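Aminotransferase TlmJ (Streptoalloteichus hindustanus, PDB 5UID) probably catalyses pyridoxal 5'-phosphate-dependent amino-group transfer, as a member of the DegT/DnrJ/EryC1 aminotransferase family. Local coordinates at residues A42-A45 / E46-G49; V81-S84 / I85-V88; G169-C172 / G173-G176; I246-D249 / V250-S253; R268-E271 / I272-Y276. One frame throughout, in Å; residues are numbered along the deposited sequence.

In the fold
From the N terminus, interaction 1 comes first, at the C-terminal end of helix 35-48. Interaction 2 follows, turning the chain from strand 79-83 of the large mixed sheet towards helix 88-95. Interaction 3 closes the turn between strand 170-171 and strand 178-182. Interaction 4 starts helix 249-280 beside the cofactor, and interaction 5 lies further along the same helix, its centre about 31 Å away. All five are local and run in series, so none nests within or crosses another. Interactions 1 and 3 touch through Leu48, Ala171 and Thr174, while interactions 2 and 4 lie on opposite sides of the chain's centre and both meet the second subunit.

Interaction 1: residues A42-A45 / E46-G49; sequences ADFA and EHLG
Leu48 lays its CD1 methyl against the CD2-CE2 side of the Phe44 ring: Leu48 CD1 is 3.5 Å from Phe44 CE2, and Phe44 CD2 is only slightly more distant. The two side chains cross obliquely one helical turn apart. The phenylalanine torsion makes this possible, since CG stands opposite the backbone N (chi1 -162°), which swings the ring out to the side where Leu48 and His47 follow one turn on. His47 approaches the same ring from the CE1 side, its CD2 standing 4.2 Å from Phe44 CE1. The two ring planes are inclined at 41° with centroids 5.7 Å apart, an oblique aromatic pair.

The backbone beneath is the last part of helix 35-48, where Leu48 N donates to Phe44 O at 2.9 Å and His47 N to Asp43 O at 3.0 Å. A Schellman motif ends it. Gly49, with positive phi, is the C-prime residue; Val50 N turns back to Ala45 O, and Gly49 N makes a weak bond of 3.1 Å to Glu46 O.

Beyond the helix, Phe44 points into the protein and meets Trp181 and Phe183, both edge-to-face. An alanine here would lose the ring that Leu48 CD1 packs on and is likely to leave a gap between this methyl and the two aromatic residues. His47 NE2 is hydrogen-bonded to Val163 O, which probably helps to hold the imidazole in this rotation, and Asp43 OD2 is hydrogen-bonded to Ser256 OG on helix 249-280.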
# COMPACT_ATOMS: atom_id res chain seq x y z
N ALA A 42 -2.32 -9.51 17.19
CA ALA A 42 -2.16 -10.15 18.50
C ALA A 42 -1.03 -11.17 18.48
O ALA A 42 -0.27 -11.29 19.44
CB ALA A 42 -3.47 -10.79 18.94
N ASP A 43 -0.92 -11.93 17.39
CA ASP A 43 0.16 -12.91 17.27
C ASP A 43 1.52 -12.21 17.23
O ASP A 43 2.45 -12.61 17.94
CB ASP A 43 -0.04 -13.76 16.01
CG ASP A 43 -1.19 -14.74 16.15
OD1 ASP A 43 -1.74 -14.85 17.26
OD2 ASP A 43 -1.54 -15.39 15.14
N PHE A 44 1.65 -11.17 16.41
CA PHE A 44 2.93 -10.48 16.29
C PHE A 44 3.30 -9.78 17.59
O PHE A 44 4.47 -9.78 17.99
CB PHE A 44 2.88 -9.49 15.13
CG PHE A 44 4.24 -9.05 14.64
CD1 PHE A 44 5.02 -9.91 13.90
CD2 PHE A 44 4.72 -7.78 14.93
CE1 PHE A 44 6.27 -9.52 13.45
CE2 PHE A 44 5.96 -7.38 14.48
CZ PHE A 44 6.74 -8.25 13.74
N ALA A 45 2.31 -9.17 18.27
CA ALA A 45 2.58 -8.52 19.54
C ALA A 45 3.13 -9.50 20.57
O ALA A 45 4.05 -9.17 21.33
CB ALA A 45 1.31 -7.85 20.07
N GLU A 46 2.57 -10.71 20.62
CA GLU A 46 3.11 -11.74 21.51
C GLU A 46 4.53 -12.12 21.10
O GLU A 46 5.40 -12.34 21.95
CB GLU A 46 2.21 -12.96 21.51
CG GLU A 46 2.72 -14.11 22.36
CD GLU A 46 1.84 -15.35 22.27
OE1 GLU A 46 0.75 -15.26 21.68
OE2 GLU A 46 2.25 -16.40 22.80
N HIS A 47 4.79 -12.19 19.79
CA HIS A 47 6.13 -12.47 19.30
C HIS A 47 7.12 -11.41 19.78
O HIS A 47 8.26 -11.72 20.13
CB HIS A 47 6.12 -12.55 17.77
CG HIS A 47 7.48 -12.62 17.15
ND1 HIS A 47 8.28 -13.74 17.24
CD2 HIS A 47 8.17 -11.72 16.43
CE1 HIS A 47 9.41 -13.52 16.60
NE2 HIS A 47 9.37 -12.29 16.10
N LEU A 48 6.69 -10.14 19.80
CA LEU A 48 7.55 -9.06 20.26
C LEU A 48 7.59 -8.95 21.78
O LEU A 48 8.48 -8.27 22.31
CB LEU A 48 7.07 -7.73 19.68
CG LEU A 48 7.13 -7.59 18.16
CD1 LEU A 48 6.59 -6.24 17.74
CD2 LEU A 48 8.56 -7.79 17.68
N GLY A 49 6.66 -9.59 22.48
CA GLY A 49 6.58 -9.43 23.92
C GLY A 49 5.98 -8.11 24.36
O GLY A 49 6.36 -7.59 25.41

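Interaction 2: residues V81-S84 / I85-V88; sequences VLPS and ISFV
A serine hydroxyl turned back onto a backbone carbonyl closes a tight, buried bend just where strand 79-83 ends: Ser86 OG donates to Pro83 O at 2.6 Å. The hydroxyl comes in tilted 24° from the carbonyl plane rather than lying in it. With OG beside its own backbone N and opposite the carbonyl carbon (chi1 -66°), Ser86 aims the hydroxyl at the strand end. There it also rests against the proline ring, 3.2 Å from Pro83 CG. On its other flank Leu82 CD1 packs on Ser86 CB at 3.9 Å, so a single small side chain is held by one polar and two apolar neighbours.

The main chain folds as an inverse gamma turn centred on Ile85, in which Ser86 N makes a weak bond of 3.0 Å to Ser84 O. Strand 79-83 lies between strands 126-132 and 100-104 in the seven-stranded mixed sheet, with its single antiparallel strand 195-199, that marks the large domain of fold-type I pyridoxal-phosphate enzymes.

Ser84 directs its hydroxyl out of the bend, where OG is hydrogen-bonded to His334 ND1. Further along, Phe87 occupies the N-cap position of helix 88-95. It packs on Leu214 of the second subunit, and Val88 packs on Phe236 of that subunit.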
# COMPACT_ATOMS: atom_id res chain seq x y z
N VAL A 81 18.53 12.01 12.17
CA VAL A 81 19.79 11.29 12.01
C VAL A 81 19.48 9.83 11.67
O VAL A 81 18.61 9.21 12.30
CB VAL A 81 20.65 11.39 13.28
CG1 VAL A 81 21.94 10.61 13.10
CG2 VAL A 81 20.95 12.85 13.60
N LEU A 82 20.19 9.30 10.68
CA LEU A 82 20.09 7.90 10.29
C LEU A 82 21.41 7.52 9.63
O LEU A 82 22.07 8.38 9.04
CB LEU A 82 18.92 7.65 9.33
CG LEU A 82 18.96 8.17 7.88
CD1 LEU A 82 17.78 7.59 7.10
CD2 LEU A 82 18.94 9.70 7.81
N PRO A 83 21.83 6.26 9.75
CA PRO A 83 23.09 5.86 9.10
C PRO A 83 22.98 5.96 7.59
O PRO A 83 21.91 5.80 7.01
CB PRO A 83 23.27 4.41 9.56
CG PRO A 83 21.91 3.95 9.93
CD PRO A 83 21.22 5.15 10.50
N SER A 84 24.12 6.26 6.96
CA SER A 84 24.17 6.25 5.50
C SER A 84 23.73 4.91 4.94
O SER A 84 23.14 4.85 3.85
CB SER A 84 25.57 6.60 5.02
OG SER A 84 25.63 6.65 3.61
N ILE A 85 23.99 3.83 5.67
CA ILE A 85 23.53 2.49 5.27
C ILE A 85 22.12 2.35 5.83
O ILE A 85 21.87 1.71 6.86
CB ILE A 85 24.48 1.39 5.75
CG1 ILE A 85 25.91 1.71 5.33
CG2 ILE A 85 24.04 0.03 5.19
CD1 ILE A 85 26.08 1.93 3.84
N SER A 86 21.17 2.96 5.13
CA SER A 86 19.76 2.86 5.48
C SER A 86 18.95 2.63 4.21
O SER A 86 19.42 2.89 3.10
CB SER A 86 19.24 4.11 6.20
OG SER A 86 19.85 4.26 7.47
N PHE A 87 17.74 2.12 4.39
CA PHE A 87 16.84 1.93 3.26
C PHE A 87 16.40 3.28 2.71
O PHE A 87 16.18 4.23 3.46
CB PHE A 87 15.62 1.11 3.69
CG PHE A 87 14.64 0.86 2.58
CD1 PHE A 87 14.97 0.04 1.51
CD2 PHE A 87 13.39 1.45 2.61
CE1 PHE A 87 14.07 -0.18 0.49
CE2 PHE A 87 12.48 1.23 1.59
CZ PHE A 87 12.82 0.41 0.53
N VAL A 88 16.29 3.36 1.38
CA VAL A 88 15.99 4.63 0.72
C VAL A 88 14.66 5.20 1.20
O VAL A 88 14.49 6.42 1.29
CB VAL A 88 16.02 4.46 -0.81
CG1 VAL A 88 15.01 3.41 -1.26
CG2 VAL A 88 15.78 5.78 -1.51

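Interaction 3: residues G169-C172 / G173-G176; sequences GRAC and GTLG
Thr174 meets Ala171 through two donors that converge on one carbonyl oxygen. Its backbone N bonds to Ala171 O at 3.2 Å, and its OG1 lies 2.5 Å from the same atom, a very short hydrogen bond whose exact length is doubtful. OG1 gets there by sitting between its own backbone N and carbonyl carbon (chi1 64°). Alongside, Arg170 bends at chi3 (55°) and turns its guanidinium so that Thr174 O lies at the edge, where NH1 makes a weak bond of 3.1 Å. Leu175 CG lies over one face of that group, 4.0 Å above the plane and offset towards its rim, while Leu175 CD1 reaches Ala171 O at 3.5 Å. With an alanine in place of Leu175, the guanidinium would probably lose its apolar support on this face and be freer to swing off Thr174 O.

The frame is a type II beta turn from Ala171 to Thr174. Gly173 takes its third position, where a CB would clash with Cys172 O. Glu157, on strand 155-158, accepts from Gly173 N within the turn and from Gly176 N just after it, which probably steadies the loop. Outside, Leu175 packs on helix 141-151, while Ala171 and Thr174 rest on Leu48 of helix 35-48.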
# COMPACT_ATOMS: atom_id res chain seq x y z
N GLY A 169 16.90 -11.03 25.36
CA GLY A 169 15.52 -11.44 25.41
C GLY A 169 14.50 -10.39 25.00
O GLY A 169 13.30 -10.65 25.11
N ARG A 170 14.94 -9.23 24.53
CA ARG A 170 14.05 -8.16 24.10
C ARG A 170 14.11 -8.03 22.59
O ARG A 170 15.20 -7.93 22.01
CB ARG A 170 14.40 -6.84 24.77
CG ARG A 170 14.10 -6.81 26.26
CD ARG A 170 14.29 -5.42 26.82
NE ARG A 170 13.50 -4.42 26.10
CZ ARG A 170 13.44 -3.14 26.43
NH1 ARG A 170 12.71 -2.30 25.71
NH2 ARG A 170 14.12 -2.68 27.47
N ALA A 171 12.95 -8.01 21.95
CA ALA A 171 12.89 -8.01 20.49
C ALA A 171 13.34 -6.68 19.92
O ALA A 171 13.00 -5.61 20.45
CB ALA A 171 11.47 -8.33 20.02
N CYS A 172 14.13 -6.74 18.85
CA CYS A 172 14.46 -5.53 18.11
C CYS A 172 13.18 -4.88 17.59
O CYS A 172 12.25 -5.57 17.17
CB CYS A 172 15.40 -5.86 16.94
SG CYS A 172 17.04 -6.42 17.45
N GLY A 173 13.14 -3.55 17.63
CA GLY A 173 11.94 -2.81 17.34
C GLY A 173 11.11 -2.44 18.55
O GLY A 173 10.09 -1.76 18.40
N THR A 174 11.51 -2.88 19.74
CA THR A 174 10.81 -2.55 20.97
C THR A 174 11.68 -1.78 21.96
O THR A 174 11.23 -1.52 23.08
CB THR A 174 10.29 -3.83 21.65
OG1 THR A 174 11.40 -4.65 22.05
CG2 THR A 174 9.40 -4.62 20.70
N LEU A 175 12.90 -1.42 21.59
CA LEU A 175 13.78 -0.69 22.49
C LEU A 175 13.66 0.82 22.31
O LEU A 175 13.89 1.57 23.27
CB LEU A 175 15.24 -1.11 22.28
CG LEU A 175 15.72 -2.37 23.00
CD1 LEU A 175 15.08 -3.63 22.44
CD2 LEU A 175 17.24 -2.47 22.92
N GLY A 176 13.32 1.28 21.12
CA GLY A 176 13.10 2.69 20.86
C GLY A 176 11.66 3.08 21.10
O GLY A 176 10.91 2.40 21.81

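Interaction 4: residues I246-D249 / V250-S253; sequences ISND and VAAS. With PLP (pyridoxal-5'-phosphate), chain J.
Asn248 caps the N terminus of helix 249-280: its OD1 accepts from Ala251 N at 2.9 Å in an almost straight bond (166°), although the donor lies tilted 31° from the amide plane. CG is set between the backbone N and the carbonyl carbon (chi1 57°), which brings the amide oxygen to the N-H groups at the start of the helix. The Asn248 carbonyl adds a second tie, Ala252 N meeting Asn248 O at 2.9 Å, so one residue grips the helix start with both its side chain and its backbone.

The other end of the amide faces the cofactor. Asn248 ND2 is 3.4 Å from PLP C5A and is hydrogen-bonded to Asp193 of the second subunit, whose Gly192 also packs on Asn248. The cap thus forms part of a pyridoxal-phosphate pocket at the subunit interface, as is usual in fold-type I aminotransferases. Val250, just inside the helix, presses its CB against the cap at 3.2 Å from Asn248 OD1. Its CG1 continues to the pyridine end of the cofactor, 3.5 Å from PLP C2A and close to N1, and Ala251 CB lies near O4A.

Asp249 points the other way. Its carboxylate is taken up by Thr37 OG1 and by Gly34 N and Arg36 N, joining the helix start to that of helix 35-48. Asp249 O accepts from Ser253 N at 3.0 Å, while Ser253 OG donates to Val250 O at 2.9 Å.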
# COMPACT_ATOMS: atom_id res chain seq x y z
N ILE A 246 -3.55 0.76 5.19
CA ILE A 246 -3.90 -0.46 5.91
C ILE A 246 -3.54 -1.67 5.06
O ILE A 246 -3.31 -1.58 3.85
CB ILE A 246 -5.39 -0.48 6.30
CG1 ILE A 246 -6.26 -0.38 5.05
CG2 ILE A 246 -5.70 0.65 7.27
CD1 ILE A 246 -7.74 -0.57 5.31
N SER A 247 -3.50 -2.83 5.71
CA SER A 247 -3.35 -4.11 5.04
C SER A 247 -4.73 -4.77 4.96
O SER A 247 -5.76 -4.14 5.20
CB SER A 247 -2.33 -4.97 5.78
OG SER A 247 -1.97 -6.11 5.01
N ASN A 248 -4.75 -6.06 4.61
CA ASN A 248 -6.01 -6.78 4.46
C ASN A 248 -5.90 -8.15 5.12
O ASN A 248 -4.81 -8.61 5.49
CB ASN A 248 -6.41 -6.90 2.99
CG ASN A 248 -5.35 -7.59 2.14
OD1 ASN A 248 -5.13 -8.80 2.27
ND2 ASN A 248 -4.71 -6.83 1.26
N ASP A 249 -7.05 -8.82 5.26
CA ASP A 249 -7.10 -10.10 5.95
C ASP A 249 -6.48 -11.23 5.14
O ASP A 249 -6.13 -12.26 5.71
CB ASP A 249 -8.54 -10.47 6.31
CG ASP A 249 -8.96 -9.95 7.67
OD1 ASP A 249 -8.25 -9.08 8.23
OD2 ASP A 249 -9.98 -10.42 8.21
N VAL A 250 -6.34 -11.07 3.82
CA VAL A 250 -5.64 -12.08 3.04
C VAL A 250 -4.17 -12.10 3.42
O VAL A 250 -3.60 -13.15 3.73
CB VAL A 250 -5.84 -11.83 1.53
CG1 VAL A 250 -5.35 -13.03 0.74
CG2 VAL A 250 -7.31 -11.56 1.24
N ALA A 251 -3.53 -10.93 3.42
CA ALA A 251 -2.14 -10.84 3.82
C ALA A 251 -1.97 -11.20 5.30
O ALA A 251 -1.00 -11.87 5.67
CB ALA A 251 -1.60 -9.44 3.55
N ALA A 252 -2.91 -10.77 6.14
CA ALA A 252 -2.80 -11.05 7.57
C ALA A 252 -2.88 -12.55 7.86
O ALA A 252 -2.16 -13.06 8.72
CB ALA A 252 -3.89 -10.30 8.34
N SER A 253 -3.75 -13.26 7.15
CA SER A 253 -3.86 -14.70 7.37
C SER A 253 -2.59 -15.42 6.95
O SER A 253 -2.18 -16.40 7.58
CB SER A 253 -5.07 -15.27 6.62
OG SER A 253 -4.86 -15.29 5.22
N1 PLP J . -3.60 -10.71 -1.43
C2 PLP J . -2.39 -11.23 -1.02
C2A PLP J . -2.23 -12.70 -0.81
C3 PLP J . -1.31 -10.38 -0.79
O3 PLP J . -0.12 -10.92 -0.38
C4 PLP J . -1.43 -9.01 -0.96
C4A PLP J . -0.50 -8.16 -0.13
O4A PLP J . -0.93 -7.36 0.71
C5 PLP J . -2.66 -8.50 -1.38
C6 PLP J . -3.73 -9.35 -1.61
C5A PLP J . -2.87 -7.01 -1.62
O4P PLP J . -1.78 -6.45 -2.31

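Interaction 5: residues R268-E271 / I272-Y276; sequences RRRE and IAERY
One face of the Arg268 guanidinium lies against Ile272, whose CG1 stands 3.9 Å above the plane, over its centre. The two side chains meet at about a right angle, and Ile272 CD1 approaches Arg268 NE at 3.7 Å. The other branch of the same isoleucine serves a second flat group: CG2 sits 3.8 Å above one face of the Tyr276 ring, offset towards the rim. Ile272 is thereby wedged between a charged and an aromatic plane.

Arg270 instead uses the edge of its guanidinium. Fully extended, it brings NE to Glu274 OE2 at 3.2 Å in a salt bridge, with the oxygen 26° out of the guanidinium plane. The nitrogen meets the oxygen from above the carboxylate plane, and the two flat groups are turned 75° against each other. Arg268 has acidic partners in Glu271, by a contact so short that its length is doubtful, and in Asp366, to which NH2 forms a salt bridge. Arg275 likewise pairs with Glu370 on helix 366-383, and Tyr276 packs on that helix. Regular backbone bonds such as Ala273 N to Arg269 O (3.1 Å) underlie these i to i+4 pairs, and this part of helix 249-280 is amphipathic: Arg270, Glu271 and Glu274 are exposed, Ile272, Ala273 and Tyr276 buried.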
# COMPACT_ATOMS: atom_id res chain seq x y z
N ARG A 268 17.01 -22.54 10.05
CA ARG A 268 17.60 -22.96 8.78
C ARG A 268 18.60 -21.92 8.27
O ARG A 268 19.69 -22.28 7.82
CB ARG A 268 16.50 -23.21 7.75
CG ARG A 268 17.02 -23.52 6.35
CD ARG A 268 17.97 -24.70 6.36
NE ARG A 268 18.50 -24.97 5.03
CZ ARG A 268 19.48 -25.83 4.78
NH1 ARG A 268 20.05 -26.50 5.77
NH2 ARG A 268 19.90 -26.02 3.53
N ARG A 269 18.25 -20.64 8.36
CA ARG A 269 19.18 -19.59 7.96
C ARG A 269 20.43 -19.58 8.84
O ARG A 269 21.53 -19.29 8.35
CB ARG A 269 18.50 -18.23 8.00
CG ARG A 269 17.42 -18.04 6.93
CD ARG A 269 16.54 -16.84 7.25
NE ARG A 269 15.68 -16.48 6.13
CZ ARG A 269 15.94 -15.50 5.27
NH1 ARG A 269 15.10 -15.25 4.28
NH2 ARG A 269 17.04 -14.76 5.41
N ARG A 270 20.28 -19.90 10.13
CA ARG A 270 21.43 -19.90 11.02
C ARG A 270 22.40 -21.03 10.67
O ARG A 270 23.62 -20.82 10.66
CB ARG A 270 20.97 -20.02 12.47
CG ARG A 270 22.12 -20.11 13.47
CD ARG A 270 21.62 -20.18 14.91
NE ARG A 270 22.72 -20.25 15.86
CZ ARG A 270 22.56 -20.28 17.18
NH1 ARG A 270 21.35 -20.25 17.71
NH2 ARG A 270 23.63 -20.35 17.98
N GLU A 271 21.88 -22.23 10.39
CA GLU A 271 22.77 -23.33 10.05
C GLU A 271 23.43 -23.12 8.70
O GLU A 271 24.54 -23.63 8.47
CB GLU A 271 22.01 -24.66 10.10
CG GLU A 271 21.12 -24.94 8.90
CD GLU A 271 20.35 -26.25 9.04
OE1 GLU A 271 19.64 -26.42 10.05
OE2 GLU A 271 20.46 -27.11 8.14
N ILE A 272 22.79 -22.37 7.80
CA ILE A 272 23.45 -22.01 6.55
C ILE A 272 24.63 -21.08 6.82
O ILE A 272 25.75 -21.32 6.34
CB ILE A 272 22.45 -21.36 5.57
CG1 ILE A 272 21.42 -22.39 5.10
CG2 ILE A 272 23.18 -20.75 4.39
CD1 ILE A 272 20.31 -21.78 4.26
N ALA A 273 24.40 -20.02 7.59
CA ALA A 273 25.47 -19.08 7.90
C ALA A 273 26.61 -19.75 8.65
O ALA A 273 27.78 -19.39 8.45
CB ALA A 273 24.92 -17.90 8.71
N GLU A 274 26.30 -20.73 9.50
CA GLU A 274 27.36 -21.46 10.19
C GLU A 274 28.15 -22.34 9.22
O GLU A 274 29.38 -22.45 9.33
CB GLU A 274 26.77 -22.29 11.33
CG GLU A 274 26.23 -21.43 12.47
CD GLU A 274 25.52 -22.25 13.53
OE1 GLU A 274 25.21 -23.43 13.28
OE2 GLU A 274 25.28 -21.70 14.63
N ARG A 275 27.46 -22.97 8.27
CA ARG A 275 28.17 -23.69 7.21
C ARG A 275 29.02 -22.74 6.38
O ARG A 275 30.14 -23.08 5.99
CB ARG A 275 27.18 -24.45 6.33
CG ARG A 275 27.81 -25.13 5.13
CD ARG A 275 28.78 -26.22 5.55
NE ARG A 275 29.56 -26.73 4.41
CZ ARG A 275 30.84 -26.45 4.19
NH1 ARG A 275 31.50 -25.67 5.04
NH2 ARG A 275 31.46 -26.95 3.13
N TYR A 276 28.50 -21.54 6.10
CA TYR A 276 29.30 -20.51 5.43
C TYR A 276 30.54 -20.18 6.26
O TYR A 276 31.65 -20.10 5.72
CB TYR A 276 28.46 -19.25 5.20
CG TYR A 276 27.54 -19.29 4.01
CD1 TYR A 276 27.66 -20.26 3.02
CD2 TYR A 276 26.54 -18.33 3.85
CE1 TYR A 276 26.82 -20.28 1.92
CE2 TYR A 276 25.69 -18.34 2.77
CZ TYR A 276 25.83 -19.32 1.80
OH TYR A 276 24.98 -19.33 0.72